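Local coordinates for protein catechol 2,3-dioxygenase (Rhodococcus sp., PDB 2WL9) that probably catalyses the iron-dependent extradiol cleavage of catechol rings by dioxygen, a step in the breakdown of aromatic hydrocarbons, at residues I241-N246 and R280-H285; V173-A178 and E276-D281; I235-Q240 and D286-G291; D194-L199 and R269-Q274. All blocks are in the same frame, centred on the assembly; numbering follows the deposited sequence.

Contact 1: I241-N246 and R280-H285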
loop_
_atom_site.group_PDB
_atom_site.type_symbol
_atom_site.label_atom_id
_atom_site.label_comp_id
_atom_site.label_asym_id
_atom_site.label_seq_id
_atom_site.Cartn_x
_atom_site.Cartn_y
_atom_site.Cartn_z
ATOM N N ILE C 241 18.510 31.660 2.845
ATOM C CA ILE C 241 17.946 30.309 2.864
ATOM C C ILE C 241 18.489 29.515 4.050
ATOM O O ILE C 241 19.682 29.568 4.354
ATOM C CB ILE C 241 18.233 29.529 1.551
ATOM C CG1 ILE C 241 17.652 30.262 0.337
ATOM C CG2 ILE C 241 17.659 28.109 1.625
ATOM C CD1 ILE C 241 18.217 29.781 -1.001
ATOM N N GLY C 242 17.592 28.803 4.729
ATOM C CA GLY C 242 17.966 27.904 5.812
ATOM C C GLY C 242 16.789 27.147 6.395
ATOM O O GLY C 242 15.723 27.037 5.772
ATOM N N LYS C 243 16.989 26.620 7.601
ATOM C CA LYS C 243 15.979 25.816 8.273
ATOM C C LYS C 243 15.926 26.100 9.762
ATOM O O LYS C 243 16.939 25.992 10.458
ATOM C CB LYS C 243 16.257 24.324 8.088
ATOM C CG LYS C 243 15.829 23.754 6.771
ATOM C CD LYS C 243 15.676 22.256 6.906
ATOM C CE LYS C 243 15.331 21.610 5.586
ATOM N NZ LYS C 243 15.520 20.142 5.688
ATOM N N HIS C 244 14.737 26.449 10.242
ATOM C CA HIS C 244 14.470 26.510 11.672
ATOM C C HIS C 244 14.363 25.081 12.204
ATOM O O HIS C 244 13.945 24.175 11.478
ATOM C CB HIS C 244 13.161 27.251 11.943
ATOM C CG HIS C 244 13.137 28.659 11.442
ATOM N ND1 HIS C 244 13.958 29.645 11.948
ATOM C CD2 HIS C 244 12.369 29.257 10.500
ATOM C CE1 HIS C 244 13.713 30.783 11.324
ATOM N NE2 HIS C 244 12.751 30.576 10.443
ATOM N N SER C 245 14.733 24.878 13.468
ATOM C CA SER C 245 14.639 23.547 14.071
ATOM C C SER C 245 13.198 23.116 14.348
ATOM O O SER C 245 12.915 21.916 14.458
ATOM C CB SER C 245 15.482 23.456 15.344
ATOM O OG SER C 245 16.847 23.675 15.055
ATOM N N ASN C 246 12.283 24.079 14.447
ATOM C CA ASN C 246 10.898 23.738 14.753
ATOM C C ASN C 246 10.081 23.214 13.568
ATOM O O ASN C 246 9.567 22.095 13.628
ATOM C CB ASN C 246 10.173 24.836 15.566
ATOM C CG ASN C 246 10.060 26.181 14.837
ATOM O OD1 ASN C 246 10.700 26.428 13.821
ATOM N ND2 ASN C 246 9.226 27.064 15.384
ATOM N N ARG C 280 18.571 26.760 18.897
ATOM C CA ARG C 280 19.072 27.304 17.632
ATOM C C ARG C 280 18.418 26.652 16.412
ATOM O O ARG C 280 17.657 25.695 16.548
ATOM C CB ARG C 280 20.600 27.177 17.548
ATOM C CG ARG C 280 21.125 25.747 17.499
ATOM C CD ARG C 280 22.544 25.718 16.967
ATOM N NE ARG C 280 22.562 25.550 15.515
ATOM C CZ ARG C 280 23.664 25.522 14.769
ATOM N NH1 ARG C 280 24.859 25.680 15.329
ATOM N NH2 ARG C 280 23.568 25.342 13.457
ATOM N N ASP C 281 18.733 27.193 15.233
ATOM C CA ASP C 281 18.275 26.695 13.935
ATOM C C ASP C 281 19.213 25.600 13.415
ATOM O O ASP C 281 20.308 25.403 13.952
ATOM C CB ASP C 281 18.272 27.841 12.918
ATOM C CG ASP C 281 17.055 28.750 13.034
ATOM O OD1 ASP C 281 16.218 28.576 13.947
ATOM O OD2 ASP C 281 16.942 29.645 12.169
ATOM N N ILE C 282 18.788 24.903 12.360
ATOM C CA ILE C 282 19.563 23.780 11.804
ATOM C C ILE C 282 20.732 24.267 10.946
ATOM O O ILE C 282 21.890 23.996 11.268
ATOM C CB ILE C 282 18.670 22.766 11.017
ATOM C CG1 ILE C 282 17.445 22.373 11.843
ATOM C CG2 ILE C 282 19.477 21.500 10.645
ATOM C CD1 ILE C 282 16.412 21.499 11.098
ATOM N N PHE C 283 20.428 24.983 9.862
ATOM C CA PHE C 283 21.459 25.562 8.991
ATOM C C PHE C 283 20.967 26.841 8.304
ATOM O O PHE C 283 19.780 27.160 8.357
ATOM C CB PHE C 283 21.972 24.537 7.959
ATOM C CG PHE C 283 20.928 24.071 6.974
ATOM C CD1 PHE C 283 20.224 22.889 7.196
ATOM C CD2 PHE C 283 20.655 24.803 5.821
ATOM C CE1 PHE C 283 19.257 22.449 6.285
ATOM C CE2 PHE C 283 19.684 24.371 4.911
ATOM C CZ PHE C 283 18.990 23.199 5.143
ATOM N N GLY C 284 21.889 27.565 7.668
ATOM C CA GLY C 284 21.556 28.788 6.943
ATOM C C GLY C 284 20.848 29.811 7.811
ATOM O O GLY C 284 21.112 29.894 9.008
ATOM N N HIS C 285 19.928 30.567 7.214
ATOM C CA HIS C 285 19.232 31.660 7.912
ATOM C C HIS C 285 20.224 32.671 8.489
ATOM O O HIS C 285 20.002 33.257 9.557
ATOM C CB HIS C 285 18.300 31.126 9.008
ATOM C CG HIS C 285 17.012 30.567 8.492
ATOM N ND1 HIS C 285 16.472 30.937 7.280
ATOM C CD2 HIS C 285 16.137 29.694 9.042
ATOM C CE1 HIS C 285 15.331 30.298 7.097
ATOM N NE2 HIS C 285 15.101 29.543 8.155
#
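His-244 and His-285 cross at about a right angle. His-285 NE2 stands over one face of the His-244 ring, near its rim and 3.4 Å from His-244 NE2; with planes 36° apart the rings are oblique, and the nitrogens do not bond. His-285 lies flat on the backbone, Gly-242 CA being 3.7 Å from its ring centroid in a CH-pi contact. Asp-281 runs alongside His-244, the carboxylate turned 79° from the ring, and His-244 ND1 makes a weak 3.2 Å hydrogen bond to Asp-281 OD1. Lys-243 drapes an extended chain obliquely over Phe-283, with Lys-243 CG 3.6 Å from Phe-283 CZ, and carries NZ on to Asp-221 of a second subunit. Ser-245 OG donates to Arg-280 O at 2.6 Å. Lys-243 N bonds Phe-283 O at 2.9 Å and Ile-282 N bonds Lys-243 O, next to the antiparallel pair Gly-242 and Gly-284. His-285 ND1 bonds Gln-240 O, and His-244 NE2 bonds Tyr-253 OH of the iron site. With NE2 so bonded, ND1 weakly held and one face covered by His-285, the His-244 ring is probably restrained in rotation, which fits a residue beside a metal ligand.

Contact 2: V173-A178 and E276-D281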
loop_
_atom_site.group_PDB
_atom_site.type_symbol
_atom_site.label_atom_id
_atom_site.label_comp_id
_atom_site.label_asym_id
_atom_site.label_seq_id
_atom_site.Cartn_x
_atom_site.Cartn_y
_atom_site.Cartn_z
ATOM N N VAL C 173 6.087 27.937 24.169
ATOM C CA VAL C 173 7.429 28.382 23.812
ATOM C C VAL C 173 8.157 27.305 23.007
ATOM O O VAL C 173 8.134 26.136 23.375
ATOM C CB VAL C 173 8.236 28.717 25.080
ATOM C CG1 VAL C 173 9.696 28.994 24.731
ATOM C CG2 VAL C 173 7.608 29.901 25.809
ATOM N N GLU C 174 8.793 27.691 21.904
ATOM C CA GLU C 174 9.551 26.716 21.123
ATOM C C GLU C 174 11.035 27.020 21.023
ATOM O O GLU C 174 11.817 26.169 20.620
ATOM C CB GLU C 174 8.931 26.512 19.738
ATOM C CG GLU C 174 7.649 25.705 19.785
ATOM C CD GLU C 174 7.159 25.277 18.418
ATOM O OE1 GLU C 174 7.616 25.847 17.411
ATOM O OE2 GLU C 174 6.300 24.378 18.352
ATOM N N TYR C 175 11.419 28.235 21.397
ATOM C CA TYR C 175 12.824 28.610 21.413
ATOM C C TYR C 175 13.178 29.310 22.706
ATOM O O TYR C 175 12.312 29.909 23.339
ATOM C CB TYR C 175 13.130 29.548 20.251
ATOM C CG TYR C 175 13.422 28.869 18.941
ATOM C CD1 TYR C 175 14.731 28.622 18.548
ATOM C CD2 TYR C 175 12.393 28.492 18.083
ATOM C CE1 TYR C 175 15.016 28.006 17.336
ATOM C CE2 TYR C 175 12.664 27.879 16.867
ATOM C CZ TYR C 175 13.977 27.639 16.503
ATOM O OH TYR C 175 14.263 27.038 15.301
ATOM N N LYS C 176 14.446 29.209 23.098
ATOM C CA LYS C 176 15.018 30.060 24.139
ATOM C C LYS C 176 16.280 30.735 23.593
ATOM O O LYS C 176 17.229 30.056 23.203
ATOM C CB LYS C 176 15.339 29.250 25.396
ATOM C CG LYS C 176 14.115 28.740 26.153
ATOM C CD LYS C 176 14.471 27.684 27.184
ATOM C CE LYS C 176 15.161 28.256 28.396
ATOM N NZ LYS C 176 15.560 27.191 29.362
ATOM N N PHE C 177 16.269 32.067 23.541
ATOM C CA PHE C 177 17.419 32.850 23.079
ATOM C C PHE C 177 18.011 33.666 24.220
ATOM O O PHE C 177 17.278 34.179 25.064
ATOM C CB PHE C 177 17.015 33.812 21.961
ATOM C CG PHE C 177 16.365 33.151 20.780
ATOM C CD1 PHE C 177 17.102 32.342 19.916
ATOM C CD2 PHE C 177 15.020 33.372 20.509
ATOM C CE1 PHE C 177 16.492 31.741 18.806
ATOM C CE2 PHE C 177 14.405 32.781 19.405
ATOM C CZ PHE C 177 15.144 31.970 18.556
ATOM N N ALA C 178 19.334 33.793 24.242
ATOM C CA ALA C 178 19.998 34.631 25.238
ATOM C C ALA C 178 19.948 36.095 24.815
ATOM O O ALA C 178 20.394 36.448 23.723
ATOM C CB ALA C 178 21.443 34.181 25.449
ATOM N N GLU C 276 7.961 20.629 22.128
ATOM C CA GLU C 276 9.426 20.558 22.078
ATOM C C GLU C 276 9.975 21.980 22.103
ATOM O O GLU C 276 9.276 22.921 21.727
ATOM C CB GLU C 276 9.889 19.897 20.769
ATOM C CG GLU C 276 9.710 18.384 20.667
ATOM C CD GLU C 276 10.102 17.818 19.296
ATOM O OE1 GLU C 276 10.711 18.536 18.472
ATOM O OE2 GLU C 276 9.812 16.634 19.044
ATOM N N HIS C 277 11.225 22.149 22.523
ATOM C CA HIS C 277 11.882 23.448 22.355
ATOM C C HIS C 277 13.332 23.323 21.875
ATOM O O HIS C 277 13.935 22.251 21.956
ATOM C CB HIS C 277 11.742 24.347 23.605
ATOM C CG HIS C 277 12.753 24.078 24.678
ATOM N ND1 HIS C 277 12.562 23.133 25.663
ATOM C CD2 HIS C 277 13.952 24.651 24.935
ATOM C CE1 HIS C 277 13.604 23.128 26.475
ATOM N NE2 HIS C 277 14.466 24.034 26.051
ATOM N N TYR C 278 13.869 24.429 21.359
ATOM C CA TYR C 278 15.165 24.428 20.689
ATOM C C TYR C 278 15.988 25.624 21.138
ATOM O O TYR C 278 15.443 26.582 21.688
ATOM C CB TYR C 278 14.964 24.447 19.166
ATOM C CG TYR C 278 13.855 23.517 18.719
ATOM C CD1 TYR C 278 12.563 23.990 18.510
ATOM C CD2 TYR C 278 14.093 22.152 18.537
ATOM C CE1 TYR C 278 11.533 23.135 18.130
ATOM C CE2 TYR C 278 13.065 21.288 18.140
ATOM C CZ TYR C 278 11.789 21.792 17.940
ATOM O OH TYR C 278 10.768 20.951 17.558
ATOM N N LEU C 279 17.297 25.566 20.917
ATOM C CA LEU C 279 18.153 26.694 21.282
ATOM C C LEU C 279 18.711 27.403 20.055
ATOM O O LEU C 279 19.233 28.523 20.156
ATOM C CB LEU C 279 19.274 26.258 22.227
ATOM C CG LEU C 279 18.911 25.601 23.560
ATOM C CD1 LEU C 279 20.189 25.339 24.330
ATOM C CD2 LEU C 279 17.948 26.449 24.393
ATOM N N ARG C 280 18.571 26.760 18.897
ATOM C CA ARG C 280 19.072 27.304 17.632
ATOM C C ARG C 280 18.418 26.652 16.412
ATOM O O ARG C 280 17.657 25.695 16.548
ATOM C CB ARG C 280 20.600 27.177 17.548
ATOM C CG ARG C 280 21.125 25.747 17.499
ATOM C CD ARG C 280 22.544 25.718 16.967
ATOM N NE ARG C 280 22.562 25.550 15.515
ATOM C CZ ARG C 280 23.664 25.522 14.769
ATOM N NH1 ARG C 280 24.859 25.680 15.329
ATOM N NH2 ARG C 280 23.568 25.342 13.457
ATOM N N ASP C 281 18.733 27.193 15.233
ATOM C CA ASP C 281 18.275 26.695 13.935
ATOM C C ASP C 281 19.213 25.600 13.415
ATOM O O ASP C 281 20.308 25.403 13.952
ATOM C CB ASP C 281 18.272 27.841 12.918
ATOM C CG ASP C 281 17.055 28.750 13.034
ATOM O OD1 ASP C 281 16.218 28.576 13.947
ATOM O OD2 ASP C 281 16.942 29.645 12.169
HETATM O O HOH W 1 6.725 21.638 19.442
#
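Glu-276 meets Glu-174 through a water, which accepts from Glu-276 N at 3.1 Å and donates to Glu-174 OE2 at 3.0 Å. The carboxylate of Glu-276 turns elsewhere: Glu-276 OE1 accepts Tyr-278 OH at 2.6 Å on its anti side, while OE2 forms a salt bridge with Arg-47 of a neighbouring subunit. At His-277, CG sits between the backbone N and the carbonyl carbon (chi1 83°), and His-277 CD2 comes within 3.8 Å of Lys-176 CD. His-277 ND1 is bonded to Gly-121 O of the same neighbouring subunit.

Tyr-278 uses both backbone groups across the contact: its N donates to Glu-174 O at 2.8 Å, and its O accepts Lys-176 N at 3.1 Å, a single bridge between segments whose end-to-end directions differ by 35°. Tyr-278 CB lies over one face of the Tyr-175 ring, 4.3 Å from the centroid, the two rings meeting obliquely. Leu-279 then sets CD2 against Lys-176 CB, and the carbonyl of Arg-280 approaches Tyr-175 CE1. Arg-280 N is buried without a partner.

At Asp-281 the carboxylate plane is 71° from the Tyr-175 ring, and Tyr-175 OH makes a weak bond of 2.8 Å to Asp-281 OD1 while also bonding Ser-245 N. The contact pins the loop before strand 283-284 against the segment leading into strand 177-178, with the neighbouring subunit packed on the same loop. Held by Asp-281 and Ser-245, the Tyr-175 hydroxyl is probably restricted in its turn about the ring.

Contact 3: I235-Q240 and D286-G291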
loop_
_atom_site.group_PDB
_atom_site.type_symbol
_atom_site.label_atom_id
_atom_site.label_comp_id
_atom_site.label_asym_id
_atom_site.label_seq_id
_atom_site.Cartn_x
_atom_site.Cartn_y
_atom_site.Cartn_z
ATOM N N ILE C 235 15.797 42.904 -4.202
ATOM C CA ILE C 235 14.930 43.032 -3.029
ATOM C C ILE C 235 15.663 42.504 -1.793
ATOM O O ILE C 235 16.298 41.449 -1.849
ATOM C CB ILE C 235 13.586 42.292 -3.230
ATOM C CG1 ILE C 235 12.829 42.874 -4.431
ATOM C CG2 ILE C 235 12.731 42.366 -1.965
ATOM C CD1 ILE C 235 11.545 42.139 -4.787
ATOM N N ASP C 236 15.578 43.253 -0.692
ATOM C CA ASP C 236 16.276 42.919 0.555
ATOM C C ASP C 236 15.915 41.546 1.110
ATOM O O ASP C 236 14.736 41.228 1.283
ATOM C CB ASP C 236 16.011 43.986 1.622
ATOM C CG ASP C 236 16.660 45.322 1.292
ATOM O OD1 ASP C 236 17.516 45.372 0.385
ATOM O OD2 ASP C 236 16.319 46.320 1.957
ATOM N N VAL C 237 16.949 40.747 1.370
ATOM C CA VAL C 237 16.829 39.463 2.057
ATOM C C VAL C 237 17.410 39.659 3.452
ATOM O O VAL C 237 18.607 39.942 3.597
ATOM C CB VAL C 237 17.597 38.335 1.301
ATOM C CG1 VAL C 237 17.777 37.093 2.176
ATOM C CG2 VAL C 237 16.886 37.960 0.014
ATOM N N THR C 238 16.562 39.540 4.472
ATOM C CA THR C 238 16.989 39.706 5.871
ATOM C C THR C 238 17.616 38.440 6.452
ATOM O O THR C 238 18.564 38.513 7.232
ATOM C CB THR C 238 15.828 40.130 6.780
ATOM O OG1 THR C 238 14.985 39.000 7.044
ATOM C CG2 THR C 238 15.019 41.212 6.112
ATOM N N LEU C 239 17.057 37.290 6.095
ATOM C CA LEU C 239 17.627 35.998 6.461
ATOM C C LEU C 239 17.739 35.139 5.208
ATOM O O LEU C 239 16.757 34.945 4.487
ATOM C CB LEU C 239 16.784 35.298 7.542
ATOM C CG LEU C 239 16.615 35.976 8.915
ATOM C CD1 LEU C 239 15.469 35.344 9.709
ATOM C CD2 LEU C 239 17.901 35.970 9.740
ATOM N N GLN C 240 18.947 34.646 4.943
ATOM C CA GLN C 240 19.209 33.802 3.780
ATOM C C GLN C 240 18.499 32.447 3.920
ATOM O O GLN C 240 17.946 32.135 4.984
ATOM C CB GLN C 240 20.717 33.602 3.597
ATOM C CG GLN C 240 21.522 34.902 3.595
ATOM C CD GLN C 240 23.011 34.687 3.356
ATOM O OE1 GLN C 240 23.560 33.638 3.677
ATOM N NE2 GLN C 240 23.668 35.691 2.793
ATOM N N ASP C 286 21.327 32.852 7.772
ATOM C CA ASP C 286 22.345 33.824 8.142
ATOM C C ASP C 286 21.770 35.215 7.959
ATOM O O ASP C 286 21.044 35.468 6.992
ATOM C CB ASP C 286 23.575 33.648 7.258
ATOM C CG ASP C 286 24.060 32.214 7.228
ATOM O OD1 ASP C 286 24.695 31.790 8.218
ATOM O OD2 ASP C 286 23.788 31.510 6.226
ATOM N N ASN C 287 22.081 36.101 8.903
ATOM C CA ASN C 287 21.626 37.484 8.850
ATOM C C ASN C 287 22.261 38.234 7.693
ATOM O O ASN C 287 23.469 38.163 7.489
ATOM C CB ASN C 287 21.912 38.202 10.172
ATOM C CG ASN C 287 21.194 37.561 11.345
ATOM O OD1 ASN C 287 21.656 36.564 11.904
ATOM N ND2 ASN C 287 20.057 38.128 11.721
ATOM N N GLU C 288 21.432 38.931 6.927
ATOM C CA GLU C 288 21.907 39.744 5.819
ATOM C C GLU C 288 21.441 41.190 6.039
ATOM O O GLU C 288 21.940 41.861 6.948
ATOM C CB GLU C 288 21.415 39.157 4.491
ATOM C CG GLU C 288 22.153 39.621 3.237
ATOM C CD GLU C 288 21.730 38.842 1.996
ATOM O OE1 GLU C 288 21.391 37.644 2.126
ATOM O OE2 GLU C 288 21.734 39.421 0.888
ATOM N N VAL C 289 20.479 41.658 5.243
ATOM C CA VAL C 289 19.975 43.033 5.356
ATOM C C VAL C 289 19.246 43.221 6.687
ATOM O O VAL C 289 18.245 42.558 6.961
ATOM C CB VAL C 289 19.059 43.430 4.165
ATOM C CG1 VAL C 289 18.671 44.900 4.259
ATOM C CG2 VAL C 289 19.751 43.154 2.830
ATOM N N GLU C 290 19.768 44.120 7.518
ATOM C CA GLU C 290 19.256 44.288 8.876
ATOM C C GLU C 290 18.130 45.320 8.981
ATOM O O GLU C 290 17.924 46.123 8.068
ATOM C CB GLU C 290 20.400 44.606 9.849
ATOM C CG GLU C 290 21.364 43.437 10.034
ATOM C CD GLU C 290 22.323 43.624 11.196
ATOM O OE1 GLU C 290 21.854 43.819 12.342
ATOM O OE2 GLU C 290 23.547 43.552 10.962
ATOM N N GLY C 291 17.393 45.267 10.089
ATOM C CA GLY C 291 16.380 46.279 10.403
ATOM C C GLY C 291 14.933 45.899 10.146
ATOM O O GLY C 291 14.063 46.773 10.082
#
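Glu-288 N and Thr-238 O form the shortest hydrogen bond here, at 2.9 Å. It is flanked by Val-289 N to Val-237 O and, beyond the bridged pair Leu-239 and Asn-287, by Gln-240 N to Asp-286 O, each 3.0 Å long. Thr-238 and Leu-239 form a classic beta bulge, both facing Tyr-253 of strand 250-255, so the strand edge that makes these bonds is irregular.

The side chains add a polar cluster at one end. Gln-240 is extended beyond CG (chi2 -178°) and presents NE2 to Glu-288 OE1 at 3.1 Å. The carboxylate oxygen lies in the Gln-240 amide plane, but the nitrogen approaches from above the carboxylate, 58° out of its plane, and the two flat groups are turned 87° apart. Glu-288 OE2 pairs with Arg-231. On the amide's other branch, Gln-240 OE1 lies 3.3 Å from Asp-286 OD2, two acceptors that cannot bond directly.

Methyl groups pack on polar side chains elsewhere. Val-289 crosses Asp-236 at about a right angle, with CG1 3.6 Å from Asp-236 OD2, an oxygen bonded to Tyr-292 OH, and Leu-239 lies alongside Asn-287. Thr-238 CA approaches Val-289 O at 3.3 Å in a CA-H...O contact, a modest partner for a buried carbonyl that has no hydrogen bond. The salt bridge to Arg-231 and the amide donor together would favour an ionised Glu-288, whereas Asp-286 gains no such help from the oxygen of Gln-240.

Contact 4: D194-L199 and R269-Q274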
loop_
_atom_site.group_PDB
_atom_site.type_symbol
_atom_site.label_atom_id
_atom_site.label_comp_id
_atom_site.label_asym_id
_atom_site.label_seq_id
_atom_site.Cartn_x
_atom_site.Cartn_y
_atom_site.Cartn_z
ATOM N N ASP C 194 -2.395 20.592 10.584
ATOM C CA ASP C 194 -1.128 19.945 10.222
ATOM C C ASP C 194 0.016 20.920 9.925
ATOM O O ASP C 194 1.166 20.497 9.846
ATOM C CB ASP C 194 -1.315 19.007 9.024
ATOM C CG ASP C 194 -1.832 17.624 9.417
ATOM O OD1 ASP C 194 -2.220 16.869 8.494
ATOM O OD2 ASP C 194 -1.850 17.284 10.624
ATOM N N ARG C 195 -0.278 22.208 9.742
ATOM C CA ARG C 195 0.800 23.180 9.563
ATOM C C ARG C 195 1.542 23.369 10.878
ATOM O O ARG C 195 0.917 23.661 11.909
ATOM C CB ARG C 195 0.292 24.526 9.035
ATOM C CG ARG C 195 1.427 25.449 8.623
ATOM C CD ARG C 195 0.932 26.787 8.085
ATOM N NE ARG C 195 0.140 26.677 6.855
ATOM C CZ ARG C 195 0.637 26.441 5.639
ATOM N NH1 ARG C 195 1.941 26.258 5.451
ATOM N NH2 ARG C 195 -0.182 26.378 4.598
ATOM N N HIS C 196 2.868 23.216 10.838
ATOM C CA HIS C 196 3.680 23.236 12.064
ATOM C C HIS C 196 3.223 24.316 13.034
ATOM O O HIS C 196 3.008 24.045 14.218
ATOM C CB HIS C 196 5.173 23.426 11.797
ATOM C CG HIS C 196 5.960 23.585 13.059
ATOM N ND1 HIS C 196 6.492 22.511 13.742
ATOM C CD2 HIS C 196 6.244 24.680 13.803
ATOM C CE1 HIS C 196 7.083 22.941 14.842
ATOM N NE2 HIS C 196 6.947 24.253 14.905
ATOM N N HIS C 197 3.119 25.540 12.526
ATOM C CA HIS C 197 2.418 26.611 13.232
ATOM C C HIS C 197 1.698 27.537 12.252
ATOM O O HIS C 197 2.113 27.667 11.093
ATOM C CB HIS C 197 3.349 27.388 14.185
ATOM C CG HIS C 197 4.553 27.988 13.525
ATOM N ND1 HIS C 197 4.668 29.339 13.272
ATOM C CD2 HIS C 197 5.706 27.427 13.089
ATOM C CE1 HIS C 197 5.838 29.582 12.705
ATOM N NE2 HIS C 197 6.485 28.439 12.581
ATOM N N SER C 198 0.600 28.125 12.728
ATOM C CA SER C 198 -0.151 29.165 12.024
ATOM C C SER C 198 0.168 30.539 12.598
ATOM O O SER C 198 -0.098 31.563 11.966
ATOM C CB SER C 198 -1.651 28.934 12.193
ATOM O OG SER C 198 -2.022 27.656 11.748
ATOM N N LEU C 199 0.736 30.554 13.800
ATOM C CA LEU C 199 0.857 31.790 14.573
ATOM C C LEU C 199 2.053 31.742 15.506
ATOM O O LEU C 199 2.303 30.712 16.134
ATOM C CB LEU C 199 -0.419 32.001 15.392
ATOM C CG LEU C 199 -0.584 33.239 16.268
ATOM C CD1 LEU C 199 -0.518 34.492 15.424
ATOM C CD2 LEU C 199 -1.903 33.151 16.991
ATOM N N ARG C 269 7.330 20.582 8.031
ATOM C CA ARG C 269 6.862 19.360 8.690
ATOM C C ARG C 269 5.644 19.658 9.566
ATOM O O ARG C 269 5.426 20.812 9.957
ATOM C CB ARG C 269 7.980 18.721 9.527
ATOM C CG ARG C 269 8.241 19.403 10.865
ATOM C CD ARG C 269 9.222 18.594 11.711
ATOM N NE ARG C 269 9.480 19.243 12.994
ATOM C CZ ARG C 269 9.821 18.599 14.110
ATOM N NH1 ARG C 269 9.937 17.276 14.114
ATOM N NH2 ARG C 269 10.028 19.282 15.229
ATOM N N PRO C 270 4.847 18.622 9.892
ATOM C CA PRO C 270 3.728 18.854 10.805
ATOM C C PRO C 270 4.202 19.180 12.224
ATOM O O PRO C 270 5.312 18.803 12.608
ATOM C CB PRO C 270 2.980 17.511 10.793
ATOM C CG PRO C 270 3.408 16.843 9.534
ATOM C CD PRO C 270 4.833 17.252 9.346
ATOM N N ALA C 271 3.368 19.873 12.996
ATOM C CA ALA C 271 3.669 20.127 14.403
ATOM C C ALA C 271 3.810 18.796 15.144
ATOM O O ALA C 271 2.970 17.909 14.969
ATOM C CB ALA C 271 2.570 20.974 15.044
ATOM N N PRO C 272 4.871 18.650 15.970
ATOM C CA PRO C 272 5.011 17.435 16.776
ATOM C C PRO C 272 3.802 17.277 17.689
ATOM O O PRO C 272 3.232 18.280 18.134
ATOM C CB PRO C 272 6.266 17.702 17.613
ATOM C CG PRO C 272 7.004 18.779 16.882
ATOM C CD PRO C 272 5.941 19.622 16.259
ATOM N N ALA C 273 3.414 16.030 17.947
ATOM C CA ALA C 273 2.263 15.730 18.794
ATOM C C ALA C 273 2.443 16.313 20.188
ATOM O O ALA C 273 1.466 16.691 20.853
ATOM C CB ALA C 273 2.056 14.230 18.876
ATOM N N GLN C 274 3.702 16.393 20.621
ATOM C CA GLN C 274 4.032 16.868 21.960
ATOM C C GLN C 274 5.050 17.999 21.911
ATOM O O GLN C 274 5.915 18.022 21.040
ATOM C CB GLN C 274 4.576 15.724 22.797
ATOM C CG GLN C 274 3.711 14.485 22.757
ATOM C CD GLN C 274 4.210 13.433 23.689
ATOM O OE1 GLN C 274 4.384 12.275 23.306
ATOM N NE2 GLN C 274 4.459 13.825 24.933
#
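Carbonyl oxygens resting on aliphatic carbon make the closest approaches between Asp-194 and His-196 on one side and residues 269-271 on the other. Asp-194 O accepts a CA-H...O contact from Pro-270 CA at 3.2 Å. His-196 CB lies 3.2 Å from Arg-269 O, and Ala-271 CB lies 3.2 Å from His-196 O. No conventional hydrogen bond joins the segments, partly because two of the facing residues are prolines without an N-H; His-196 O, Arg-269 O and Ala-271 N are left buried without a partner.

Van der Waals packing comes from the imidazole. With CG anti to the backbone N, the His-196 ring reaches along the second segment, its CE1 3.8 Å from Pro-272 CD and its ND1 3.8 Å from Ala-271 CA. The side chains of His-196 and Pro-272 cross obliquely, while Pro-270 O lies at the ring edge near its plane.

His-196 and Arg-269 find their hydrogen bonds away from this interface. His-196 ND1 and Arg-269 NE are 4.5 Å apart and do not bond; His-196 NE2 instead bonds Glu-174 OE1, and Arg-269 NE bonds Asn-246 O.

Residues 270-272 have phi near -60° and psi between 134° and 156°, the polyproline II conformation. The contact is loop-against-loop packing, in which a short polyproline II run lies on the loop that precedes strand 199-201, and the neighbouring His-197 ring meets the iron ligand His-149.

Overall arrangement
Contacts 1 and 2 share Arg-280 and Asp-281, and their centres are 11 Å apart. Glu-174 OE1 of contact 2 joins three contacts, lying 2.9 Å from Asn-246 ND2 in contact 1 and 3.0 Å from His-196 NE2 in contact 4. Contact 4 also reaches contact 1 through Arg-269 NE and Asn-246 O, 2.9 Å apart. On the other flank, His-285 ND1 of contact 1 and Gln-240 O of contact 3 are 3.0 Å apart, whereas contacts 3 and 4 do not touch, their centres 26 Å apart. Contact 1 comes nearest the metal: the side chain of His-244 is about 5 Å from the bound iron ion, that of Tyr-175 in contact 2 about 9 Å.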